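Local structure of Rbam17540 (Bacillus amyloliquefaciens, 2YOY) at residues D53-S58 with G69-T74; D76-Q81 with V172-L177; N88-H93 with H142-P147; T100-Y105 with I126-H131. The protein probably uses a copper ion to cleave cellulose chains oxidatively, as a CBM33-type lytic polysaccharide monooxygenase. All coordinates share one frame; numbering follows the deposited sequence.

Contact 1. Residues D53-S58 with G69-T74; sequences DGRIAS and GLDKQT
Asp-71 inserts its carboxylate into the bend of residues 53-58, where it bonds directly to Arg-55 and Ser-58 and through a water to Ala-57. This carboxylate-centred contact between two loops ties together the two ends of the excursion carrying the short helix 59-62, between strands 41-43 and 81-83 of the monooxygenase fold. OD2 has two donors across the contact. Ser-58 OG lies 2.6 Å from Asp-71 OD2 on its syn side, although 29° out of the carboxylate plane. Arg-55 NH1 forms a salt bridge to Asp-71 OD2 at 3.0 Å from the other face of that plane, and the acceptor sits near the plane of the guanidinium, at its edge. With one donor on each face, the rotation of the carboxylate should be well defined. OD1 is engaged separately: Ser-58 N reaches Asp-71 OD1 at 2.9 Å, coming from above the plane. The Asp-71 side chain leans beside its own backbone N (chi1 -66°), which brings both oxygens to the bend.

Beside the carboxylate, Ala-57 and Leu-70 pack together: Ala-57 CB is 4.1 Å from Leu-70 CB and also lies against Leu-70 O, and Leu-70 CD1 is 3.6 Å from Ala-57 O. In the next shell, Ser-58 OG is also hydrogen-bonded to Gly-61 N in helix 59-62, and Arg-55 makes a cation-pi contact with Phe-68; both partners sit between the two segments in sequence and may steady the two donors. The bridging water accepts from Ala-57 N at 2.9 Å and donates to Asp-71 OD1 at 2.8 Å.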
# COMPACT_ATOMS: atom_id res chain seq x y z
N ASP A 53 -0.58 12.46 -7.60
CA ASP A 53 -0.84 11.42 -8.57
C ASP A 53 0.47 11.00 -9.26
O ASP A 53 1.36 11.82 -9.54
CB ASP A 53 -1.86 11.93 -9.61
CG ASP A 53 -3.30 11.99 -9.07
OD1 ASP A 53 -3.61 11.40 -8.00
OD2 ASP A 53 -4.16 12.60 -9.72
N GLY A 54 0.61 9.71 -9.52
CA GLY A 54 1.84 9.15 -10.10
C GLY A 54 2.95 8.92 -9.05
O GLY A 54 3.99 8.39 -9.39
N ARG A 55 2.70 9.34 -7.81
CA ARG A 55 3.66 9.17 -6.71
C ARG A 55 3.01 8.51 -5.48
O ARG A 55 3.54 8.60 -4.37
CB ARG A 55 4.27 10.49 -6.31
CG ARG A 55 5.11 11.12 -7.41
CD ARG A 55 6.50 10.51 -7.46
NE ARG A 55 7.28 10.98 -8.62
CZ ARG A 55 7.70 10.22 -9.63
NH1 ARG A 55 7.46 8.90 -9.67
NH2 ARG A 55 8.41 10.76 -10.63
N ILE A 56 1.85 7.88 -5.69
CA ILE A 56 1.11 7.28 -4.61
C ILE A 56 1.80 6.02 -4.08
O ILE A 56 1.95 5.84 -2.87
CB ILE A 56 -0.36 6.97 -5.03
CG1 ILE A 56 -1.08 8.28 -5.35
CG2 ILE A 56 -1.11 6.25 -3.90
CD1 ILE A 56 -2.41 8.11 -6.04
N ALA A 57 2.15 5.13 -5.00
CA ALA A 57 2.78 3.87 -4.61
C ALA A 57 4.11 4.07 -3.88
O ALA A 57 4.41 3.31 -2.98
CB ALA A 57 2.91 2.98 -5.81
N SER A 58 4.90 5.08 -4.21
CA SER A 58 6.18 5.33 -3.53
C SER A 58 6.03 6.32 -2.37
O SER A 58 7.01 6.62 -1.67
CB SER A 58 7.22 5.85 -4.49
OG SER A 58 6.97 7.20 -4.81
N GLY A 69 10.85 3.75 -7.50
CA GLY A 69 10.63 2.47 -8.16
C GLY A 69 9.21 1.87 -8.11
O GLY A 69 8.79 1.25 -9.06
N LEU A 70 8.53 2.08 -7.00
CA LEU A 70 7.20 1.57 -6.81
C LEU A 70 6.15 2.25 -7.73
O LEU A 70 5.07 1.71 -7.95
CB LEU A 70 6.76 1.62 -5.40
CG LEU A 70 7.57 0.71 -4.48
CD1 LEU A 70 7.16 1.06 -3.06
CD2 LEU A 70 7.36 -0.77 -4.76
N ASP A 71 6.53 3.38 -8.31
CA ASP A 71 5.57 4.12 -9.10
C ASP A 71 5.41 3.61 -10.52
O ASP A 71 4.47 4.01 -11.19
CB ASP A 71 5.91 5.61 -9.10
CG ASP A 71 5.78 6.25 -7.74
OD1 ASP A 71 4.81 5.94 -7.00
OD2 ASP A 71 6.63 7.13 -7.42
N LYS A 72 6.29 2.70 -10.96
CA LYS A 72 6.10 2.07 -12.25
C LYS A 72 4.76 1.39 -12.26
O LYS A 72 4.31 0.88 -11.25
CB LYS A 72 7.18 1.03 -12.54
CG LYS A 72 8.54 1.63 -12.82
CD LYS A 72 9.43 0.62 -13.55
CE LYS A 72 10.75 1.24 -13.99
NZ LYS A 72 11.55 0.27 -14.77
N GLN A 73 4.09 1.40 -13.40
CA GLN A 73 2.79 0.73 -13.47
C GLN A 73 2.47 0.21 -14.84
O GLN A 73 2.26 0.98 -15.78
CB GLN A 73 1.69 1.67 -12.97
CG GLN A 73 0.31 1.09 -12.84
CD GLN A 73 0.23 -0.07 -11.87
OE1 GLN A 73 0.68 0.01 -10.72
NE2 GLN A 73 -0.27 -1.20 -12.36
N THR A 74 2.51 -1.10 -14.96
CA THR A 74 2.05 -1.81 -16.16
C THR A 74 1.22 -2.99 -15.75
O THR A 74 1.25 -3.43 -14.58
CB THR A 74 3.20 -2.32 -17.06
OG1 THR A 74 3.87 -3.42 -16.42
CG2 THR A 74 4.20 -1.22 -17.38
O HOH W 1 2.14 5.94 -7.77

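Contact 2. Residues D76-Q81 with V172-L177; sequences DHWVKQ and VIDVNL
Asp-174 points from its strand toward residues 76-81, and each of its side-chain atoms has a neighbour there. CB comes first, 3.5 Å from Val-79 O. Beyond it the carboxylate lies almost parallel to the indole of Trp-78, their planes 12° apart, but displaced toward the start of that side chain: Asp-174 CG is 3.6 Å from Trp-78 CB. The nearest approach of the pair is between Asp-174 OD2 and Trp-78 CB, at 3.4 Å. At the tip the two oxygens differ in their partners. OD1 takes a hydrogen bond from Tyr-153 OH and a salt bridge from Arg-10, which also makes a cation-pi contact with Trp-78, so this buried acid has a positive charge beside it that would probably keep it ionised. OD2 accepts from an ordered water that also donates to Val-79 O.

The backbone here is the end of strand 167-177, on which strand 81-83 begins to pair in parallel. Gln-81 straddles Val-175 in the usual parallel manner: Gln-81 N donates to Asp-174 O at 3.2 Å, and Asn-176 N donates to Gln-81 O at 2.9 Å. In the Gln-81 side chain CG lies between the backbone N and the carbonyl carbon (chi1 58°), and a bend at chi2 carries the amide across to strand 167-177. There Gln-81 NE2 reaches Asp-174 O too, at 3.3 Å and from the face of that carbonyl opposite to Gln-81 N. The same amide nitrogen bonds Val-8 O and rests against Ile-173 CG2.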
# COMPACT_ATOMS: atom_id res chain seq x y z
N ASP A 76 1.78 -6.01 -16.35
CA ASP A 76 2.60 -7.19 -16.12
C ASP A 76 3.70 -7.00 -15.09
O ASP A 76 4.30 -8.00 -14.69
CB ASP A 76 3.22 -7.68 -17.45
CG ASP A 76 2.17 -8.26 -18.41
OD1 ASP A 76 1.03 -8.56 -17.98
OD2 ASP A 76 2.47 -8.39 -19.61
N HIS A 77 3.94 -5.78 -14.64
CA HIS A 77 5.18 -5.50 -13.87
C HIS A 77 5.17 -6.21 -12.53
O HIS A 77 6.17 -6.81 -12.16
CB HIS A 77 5.42 -4.03 -13.64
CG HIS A 77 6.82 -3.72 -13.16
ND1 HIS A 77 7.88 -3.56 -14.02
CD2 HIS A 77 7.32 -3.57 -11.91
CE1 HIS A 77 8.98 -3.32 -13.33
NE2 HIS A 77 8.67 -3.36 -12.05
N TRP A 78 4.06 -6.13 -11.80
CA TRP A 78 4.07 -6.58 -10.41
C TRP A 78 3.50 -7.97 -10.17
O TRP A 78 2.62 -8.42 -10.89
CB TRP A 78 3.31 -5.55 -9.53
CG TRP A 78 3.83 -4.13 -9.77
CD1 TRP A 78 3.16 -3.12 -10.43
CD2 TRP A 78 5.06 -3.57 -9.35
NE1 TRP A 78 3.90 -1.97 -10.40
CE2 TRP A 78 5.09 -2.23 -9.80
CE3 TRP A 78 6.14 -4.04 -8.62
CZ2 TRP A 78 6.16 -1.37 -9.53
CZ3 TRP A 78 7.21 -3.19 -8.38
CH2 TRP A 78 7.21 -1.87 -8.82
N VAL A 79 3.93 -8.59 -9.07
CA VAL A 79 3.43 -9.91 -8.69
C VAL A 79 2.05 -9.80 -8.07
O VAL A 79 1.85 -9.06 -7.10
CB VAL A 79 4.37 -10.63 -7.68
CG1 VAL A 79 3.78 -11.97 -7.27
CG2 VAL A 79 5.76 -10.86 -8.27
N LYS A 80 1.07 -10.50 -8.63
CA LYS A 80 -0.29 -10.47 -8.11
C LYS A 80 -0.53 -11.65 -7.15
O LYS A 80 -0.03 -12.77 -7.34
CB LYS A 80 -1.28 -10.58 -9.23
CG LYS A 80 -1.35 -9.30 -10.08
CD LYS A 80 -0.73 -9.50 -11.42
CE LYS A 80 -0.65 -8.19 -12.18
NZ LYS A 80 0.64 -8.19 -12.90
N GLN A 81 -1.33 -11.43 -6.15
CA GLN A 81 -1.73 -12.57 -5.33
C GLN A 81 -3.24 -12.68 -5.40
O GLN A 81 -3.96 -11.68 -5.48
CB GLN A 81 -1.32 -12.39 -3.90
CG GLN A 81 -1.90 -11.13 -3.29
CD GLN A 81 -0.92 -10.50 -2.34
OE1 GLN A 81 -0.71 -11.00 -1.21
NE2 GLN A 81 -0.32 -9.43 -2.78
N VAL A 172 0.43 -0.08 -1.43
CA VAL A 172 -0.33 -0.68 -2.46
C VAL A 172 -0.12 -2.17 -2.45
O VAL A 172 0.96 -2.67 -2.10
CB VAL A 172 -0.07 -0.08 -3.89
CG1 VAL A 172 -0.49 1.35 -3.90
CG2 VAL A 172 1.38 -0.23 -4.31
N ILE A 173 -1.19 -2.87 -2.79
CA ILE A 173 -1.25 -4.33 -2.85
C ILE A 173 -1.80 -4.75 -4.23
O ILE A 173 -2.91 -4.40 -4.63
CB ILE A 173 -2.18 -4.92 -1.75
CG1 ILE A 173 -1.83 -4.40 -0.37
CG2 ILE A 173 -2.12 -6.43 -1.76
CD1 ILE A 173 -2.98 -4.54 0.58
N ASP A 174 -1.01 -5.55 -4.95
CA ASP A 174 -1.45 -6.06 -6.27
C ASP A 174 -2.22 -7.38 -6.10
O ASP A 174 -1.71 -8.32 -5.50
CB ASP A 174 -0.24 -6.25 -7.17
CG ASP A 174 0.54 -4.97 -7.36
OD1 ASP A 174 0.06 -4.13 -8.18
OD2 ASP A 174 1.61 -4.77 -6.70
N VAL A 175 -3.44 -7.41 -6.59
CA VAL A 175 -4.29 -8.57 -6.37
C VAL A 175 -4.94 -9.03 -7.67
O VAL A 175 -5.19 -8.27 -8.61
CB VAL A 175 -5.39 -8.32 -5.28
CG1 VAL A 175 -4.73 -7.95 -3.93
CG2 VAL A 175 -6.39 -7.25 -5.74
N ASN A 176 -5.18 -10.33 -7.69
CA ASN A 176 -6.03 -10.91 -8.70
C ASN A 176 -7.31 -11.27 -7.99
O ASN A 176 -7.34 -12.17 -7.14
CB ASN A 176 -5.37 -12.13 -9.30
CG ASN A 176 -6.27 -12.84 -10.29
OD1 ASN A 176 -6.76 -12.21 -11.22
ND2 ASN A 176 -6.49 -14.11 -10.09
N LEU A 177 -8.37 -10.56 -8.35
CA LEU A 177 -9.65 -10.68 -7.65
C LEU A 177 -10.46 -11.81 -8.23
O LEU A 177 -10.78 -11.81 -9.40
CB LEU A 177 -10.42 -9.36 -7.72
CG LEU A 177 -11.46 -8.90 -6.70
CD1 LEU A 177 -11.42 -9.54 -5.31
CD2 LEU A 177 -11.47 -7.38 -6.64
O HOH W 2 3.14 -6.88 -5.82

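Contact 3. Residues N88-H93 with H142-P147; sequences NTFTWH and HKIFVP
Phe-90 packs its ring on Ile-144, whose CB comes within 3.7 Å of Phe-90 CE1, the two side chains crossing at about a right angle. Further round the rim, Phe-90 CZ approaches Val-146 CG2 at 4.2 Å, close to the ring plane, and His-142 O lies at the ring edge. The five-membered ring of Trp-92 and the imidazole of His-142 meet rim to rim, neither over the face of the other, with planes 54° apart and Trp-92 CD1 3.9 Å from His-142 CE1. They share a partner, Tyr-105 OH, which is hydrogen-bonded to both Trp-92 NE1 and His-142 ND1 and probably fixes their orientation. At the other end, Asn-88 ND2 rests 3.6 Å from Val-146 CG2 while bonding Arg-84 O and Gly-86 O.

The ladder behind these groups is regular. Asn-88 and Ile-144 form a hydrogen-bonded pair, with both N...O distances, Asn-88 N to Ile-144 O and Ile-144 N to Asn-88 O, at 3.0 Å. Phe-90 and His-142 make the second such pair. Between them, Thr-89 and Lys-143 form a non-hydrogen-bonded pair on the outer face.

The segment axes run at 138°, a strongly twisted antiparallel pairing. It joins strands 86-94 and 141-146 in the three-stranded sheet that also holds strand 2-6, one layer of the beta sandwich of lytic polysaccharide monooxygenases.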
# COMPACT_ATOMS: atom_id res chain seq x y z
N ASN A 88 -12.10 -9.53 4.04
CA ASN A 88 -10.71 -9.98 4.03
C ASN A 88 -10.06 -9.32 5.16
O ASN A 88 -10.56 -8.27 5.61
CB ASN A 88 -10.04 -9.51 2.73
CG ASN A 88 -10.19 -10.53 1.62
OD1 ASN A 88 -9.44 -11.56 1.55
ND2 ASN A 88 -11.21 -10.31 0.77
N THR A 89 -8.95 -9.89 5.65
CA THR A 89 -8.19 -9.21 6.69
C THR A 89 -6.89 -8.62 6.16
O THR A 89 -6.27 -9.18 5.27
CB THR A 89 -7.86 -10.16 7.83
OG1 THR A 89 -7.15 -11.27 7.27
CG2 THR A 89 -9.14 -10.63 8.50
N PHE A 90 -6.49 -7.50 6.76
CA PHE A 90 -5.28 -6.77 6.36
C PHE A 90 -4.49 -6.57 7.64
O PHE A 90 -4.93 -5.87 8.55
CB PHE A 90 -5.64 -5.42 5.70
CG PHE A 90 -6.36 -5.60 4.44
CD1 PHE A 90 -7.72 -5.90 4.41
CD2 PHE A 90 -5.67 -5.54 3.20
CE1 PHE A 90 -8.38 -6.14 3.21
CE2 PHE A 90 -6.35 -5.79 2.00
CZ PHE A 90 -7.69 -6.08 2.00
N THR A 91 -3.34 -7.25 7.73
CA THR A 91 -2.48 -7.20 8.90
C THR A 91 -1.19 -6.46 8.64
O THR A 91 -0.45 -6.80 7.71
CB THR A 91 -2.12 -8.62 9.36
OG1 THR A 91 -3.33 -9.29 9.73
CG2 THR A 91 -1.22 -8.57 10.55
N TRP A 92 -0.95 -5.44 9.46
CA TRP A 92 0.28 -4.64 9.41
C TRP A 92 1.34 -5.23 10.31
O TRP A 92 1.03 -5.77 11.39
CB TRP A 92 -0.02 -3.19 9.83
CG TRP A 92 -0.86 -2.41 8.83
CD1 TRP A 92 -2.19 -2.53 8.61
CD2 TRP A 92 -0.41 -1.36 7.95
NE1 TRP A 92 -2.61 -1.62 7.65
CE2 TRP A 92 -1.54 -0.89 7.24
CE3 TRP A 92 0.83 -0.80 7.69
CZ2 TRP A 92 -1.45 0.12 6.26
CZ3 TRP A 92 0.90 0.23 6.72
CH2 TRP A 92 -0.22 0.69 6.04
N HIS A 93 2.59 -5.17 9.86
CA HIS A 93 3.77 -5.40 10.69
C HIS A 93 4.44 -4.03 10.91
O HIS A 93 4.66 -3.28 9.94
CB HIS A 93 4.74 -6.32 9.99
CG HIS A 93 6.05 -6.49 10.71
ND1 HIS A 93 6.18 -7.26 11.84
CD2 HIS A 93 7.26 -5.94 10.48
CE1 HIS A 93 7.43 -7.20 12.27
NE2 HIS A 93 8.11 -6.42 11.45
N HIS A 142 -7.21 -5.49 10.30
CA HIS A 142 -8.45 -4.85 9.99
C HIS A 142 -9.29 -5.71 9.05
O HIS A 142 -8.76 -6.29 8.11
CB HIS A 142 -8.15 -3.52 9.29
CG HIS A 142 -7.19 -2.68 10.06
ND1 HIS A 142 -6.13 -2.04 9.48
CD2 HIS A 142 -7.08 -2.46 11.39
CE1 HIS A 142 -5.43 -1.42 10.40
NE2 HIS A 142 -5.97 -1.68 11.58
N LYS A 143 -10.59 -5.72 9.28
CA LYS A 143 -11.55 -6.48 8.44
C LYS A 143 -12.21 -5.50 7.54
O LYS A 143 -12.92 -4.64 8.00
CB LYS A 143 -12.60 -7.11 9.33
CG LYS A 143 -13.58 -8.02 8.63
CD LYS A 143 -14.55 -8.57 9.66
CE LYS A 143 -15.69 -9.35 9.05
NZ LYS A 143 -16.79 -9.43 10.03
N ILE A 144 -11.92 -5.64 6.25
CA ILE A 144 -12.35 -4.73 5.22
C ILE A 144 -13.10 -5.55 4.16
O ILE A 144 -12.66 -6.64 3.71
CB ILE A 144 -11.14 -4.06 4.63
CG1 ILE A 144 -10.34 -3.24 5.66
CG2 ILE A 144 -11.51 -3.14 3.46
CD1 ILE A 144 -11.02 -2.01 6.22
N PHE A 145 -14.22 -4.98 3.71
CA PHE A 145 -14.99 -5.61 2.66
C PHE A 145 -14.47 -5.22 1.29
O PHE A 145 -14.47 -4.08 0.93
CB PHE A 145 -16.48 -5.28 2.82
CG PHE A 145 -17.36 -6.18 2.00
CD1 PHE A 145 -17.79 -7.38 2.47
CD2 PHE A 145 -17.74 -5.79 0.72
CE1 PHE A 145 -18.61 -8.21 1.68
CE2 PHE A 145 -18.58 -6.60 -0.08
CZ PHE A 145 -19.02 -7.79 0.43
N VAL A 146 -13.96 -6.18 0.53
CA VAL A 146 -13.43 -5.87 -0.78
C VAL A 146 -14.63 -6.05 -1.77
O VAL A 146 -15.27 -7.11 -1.77
CB VAL A 146 -12.33 -6.87 -1.18
CG1 VAL A 146 -11.92 -6.75 -2.65
CG2 VAL A 146 -11.14 -6.87 -0.20
N PRO A 147 -14.91 -5.06 -2.64
CA PRO A 147 -16.07 -5.17 -3.51
C PRO A 147 -16.12 -6.49 -4.29
O PRO A 147 -15.10 -7.00 -4.71
CB PRO A 147 -15.93 -3.95 -4.47
CG PRO A 147 -15.06 -2.97 -3.75
CD PRO A 147 -14.23 -3.78 -2.74

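Contact 4. Residues T100-Y105 with I126-H131; sequences TSKWHY and IGTVNH
Trp-103 turns the edge of its six-membered ring toward one face of the His-131 imidazole, an edge-to-face pair with centroids 5.0 Å apart and planes at 75°. Trp-103 CZ3 makes the close approach, 3.6 Å from His-131 ND1. The Trp-103 indole carries Thr-100 CG2 over one face, toward the rim, and stacks with Trp-160. At the edge of the imidazole, in its plane, stands Thr-100 O, 3.3 Å from His-131 CD2. His-131 reaches this place because its CG swings roughly anti to the backbone N (chi1 -157°), alongside Trp-103, and its far nitrogen, NE2, is bonded to Lys-135 O. On the other face of the sheet, Lys-102 CE lies over the ring of His-104.

Val-129 CG1 packs on Trp-103 CE3, opposite it in the ladder, where the pair exchanges two bonds; the shorter runs from Val-129 N to Trp-103 O at 2.7 Å. Near the corner at Ser-101, His-131 N donates to Ser-101 O, while a water donates to both Ser-101 O and His-131 O, bridging two acceptors that lie only 3.2 Å apart. Thr-100 OG1 is bonded to His-98 O and to Trp-160 NE1; His-98 is a copper ligand, and the Thr-100 side chain is about 10 Å from the metal.

At the other end, Tyr-105 O accepts from Ile-126 N at 2.8 Å and, weakly, from Gly-127 N at 3.3 Å. Two residues facing one make this a classic beta bulge in the antiparallel pairing of strands 100-108 and 123-130.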
# COMPACT_ATOMS: atom_id res chain seq x y z
N THR A 100 -1.80 6.46 16.41
CA THR A 100 -2.55 6.34 15.15
C THR A 100 -3.90 7.00 15.22
O THR A 100 -4.65 6.81 16.18
CB THR A 100 -2.70 4.85 14.79
OG1 THR A 100 -1.40 4.28 14.63
CG2 THR A 100 -3.56 4.64 13.51
N SER A 101 -4.25 7.77 14.17
CA SER A 101 -5.56 8.39 14.07
C SER A 101 -6.54 7.53 13.27
O SER A 101 -7.70 7.42 13.63
CB SER A 101 -5.47 9.79 13.48
OG SER A 101 -4.81 9.77 12.26
N LYS A 102 -6.08 6.94 12.17
CA LYS A 102 -6.96 6.05 11.39
C LYS A 102 -6.17 5.28 10.36
O LYS A 102 -5.04 5.62 10.02
CB LYS A 102 -8.09 6.81 10.67
CG LYS A 102 -7.64 7.70 9.52
CD LYS A 102 -8.83 8.35 8.82
CE LYS A 102 -8.38 9.10 7.60
NZ LYS A 102 -9.52 9.71 6.87
N TRP A 103 -6.79 4.21 9.88
CA TRP A 103 -6.39 3.58 8.65
C TRP A 103 -7.56 3.63 7.67
O TRP A 103 -8.74 3.72 8.04
CB TRP A 103 -6.00 2.12 8.83
CG TRP A 103 -4.90 1.79 9.78
CD1 TRP A 103 -3.61 1.43 9.45
CD2 TRP A 103 -5.00 1.62 11.21
NE1 TRP A 103 -2.91 1.07 10.58
CE2 TRP A 103 -3.73 1.18 11.67
CE3 TRP A 103 -6.03 1.76 12.13
CZ2 TRP A 103 -3.48 0.88 13.04
CZ3 TRP A 103 -5.77 1.49 13.50
CH2 TRP A 103 -4.51 1.07 13.92
N HIS A 104 -7.21 3.69 6.40
CA HIS A 104 -8.20 3.80 5.32
C HIS A 104 -7.76 3.04 4.09
O HIS A 104 -6.57 3.03 3.73
CB HIS A 104 -8.64 5.26 5.06
CG HIS A 104 -7.52 6.27 5.05
ND1 HIS A 104 -7.41 7.22 4.06
CD2 HIS A 104 -6.51 6.52 5.93
CE1 HIS A 104 -6.35 7.97 4.29
NE2 HIS A 104 -5.80 7.59 5.43
N TYR A 105 -8.71 2.34 3.47
CA TYR A 105 -8.46 1.38 2.40
C TYR A 105 -9.30 1.73 1.17
O TYR A 105 -10.48 2.08 1.30
CB TYR A 105 -8.84 -0.04 2.86
CG TYR A 105 -7.91 -0.60 3.96
CD1 TYR A 105 -8.15 -0.35 5.28
CD2 TYR A 105 -6.80 -1.36 3.64
CE1 TYR A 105 -7.34 -0.83 6.26
CE2 TYR A 105 -5.92 -1.86 4.64
CZ TYR A 105 -6.21 -1.55 5.94
OH TYR A 105 -5.46 -2.04 6.97
N ILE A 126 -13.10 1.92 0.37
CA ILE A 126 -13.85 0.71 0.72
C ILE A 126 -13.97 0.48 2.20
O ILE A 126 -14.85 -0.27 2.62
CB ILE A 126 -13.28 -0.59 0.06
CG1 ILE A 126 -11.81 -0.85 0.44
CG2 ILE A 126 -13.49 -0.48 -1.43
CD1 ILE A 126 -11.27 -2.19 -0.01
N GLY A 127 -13.12 1.12 3.02
CA GLY A 127 -13.34 1.06 4.45
C GLY A 127 -12.42 2.00 5.25
O GLY A 127 -11.34 2.31 4.83
N THR A 128 -12.88 2.43 6.40
CA THR A 128 -12.09 3.34 7.23
C THR A 128 -12.09 2.68 8.62
O THR A 128 -13.13 2.18 9.11
CB THR A 128 -12.67 4.76 7.24
OG1 THR A 128 -12.69 5.38 5.91
CG2 THR A 128 -11.89 5.67 8.17
N VAL A 129 -10.93 2.63 9.24
CA VAL A 129 -10.81 2.12 10.63
C VAL A 129 -10.36 3.29 11.51
O VAL A 129 -9.20 3.67 11.45
CB VAL A 129 -9.82 0.98 10.73
CG1 VAL A 129 -9.76 0.48 12.18
CG2 VAL A 129 -10.18 -0.18 9.80
N ASN A 130 -11.30 3.85 12.30
CA ASN A 130 -11.01 4.87 13.31
C ASN A 130 -10.25 4.38 14.47
O ASN A 130 -10.41 3.26 14.87
CB ASN A 130 -12.18 5.75 13.64
CG ASN A 130 -12.79 6.40 12.40
OD1 ASN A 130 -13.93 6.08 12.05
ND2 ASN A 130 -12.04 7.22 11.68
N HIS A 131 -9.27 5.17 14.90
CA HIS A 131 -8.47 4.80 16.05
C HIS A 131 -8.46 5.95 17.06
O HIS A 131 -8.63 7.12 16.70
CB HIS A 131 -7.06 4.41 15.61
CG HIS A 131 -6.33 3.53 16.58
ND1 HIS A 131 -6.72 2.23 16.85
CD2 HIS A 131 -5.21 3.74 17.30
CE1 HIS A 131 -5.87 1.69 17.69
NE2 HIS A 131 -4.94 2.59 17.99
O HOH W 3 -10.60 8.93 12.92
O HOH W 4 -9.64 8.73 14.93
O HOH W 5 -11.70 7.80 5.23

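How the contacts relate
Contact 3 is the buried one; contacts 1, 2 and 4 are partly buried. Contacts 3 and 4 are antiparallel ladders in different sheets, that of contact 4 interrupted by a bulge, and their inner faces meet: Tyr-105 and Trp-103 pack on Trp-92, His-142 and Ile-144 in an aromatic interior where Tyr-105 OH bonds Trp-92 NE1 and His-142 ND1. Contact 2 belongs to the same mixed sheet as contact 4, yet lies across the chain's centre from it; it touches contact 3 through Ile-173 on Phe-90. Its pairing is a single parallel bridge helped by one side-chain bond from Gln-81. Contact 1, without strands, relies on a carboxylate's salt bridge and hydrogen bonds. Trp-78 NE1, bonded to Lys-72 O, joins contacts 1 and 2.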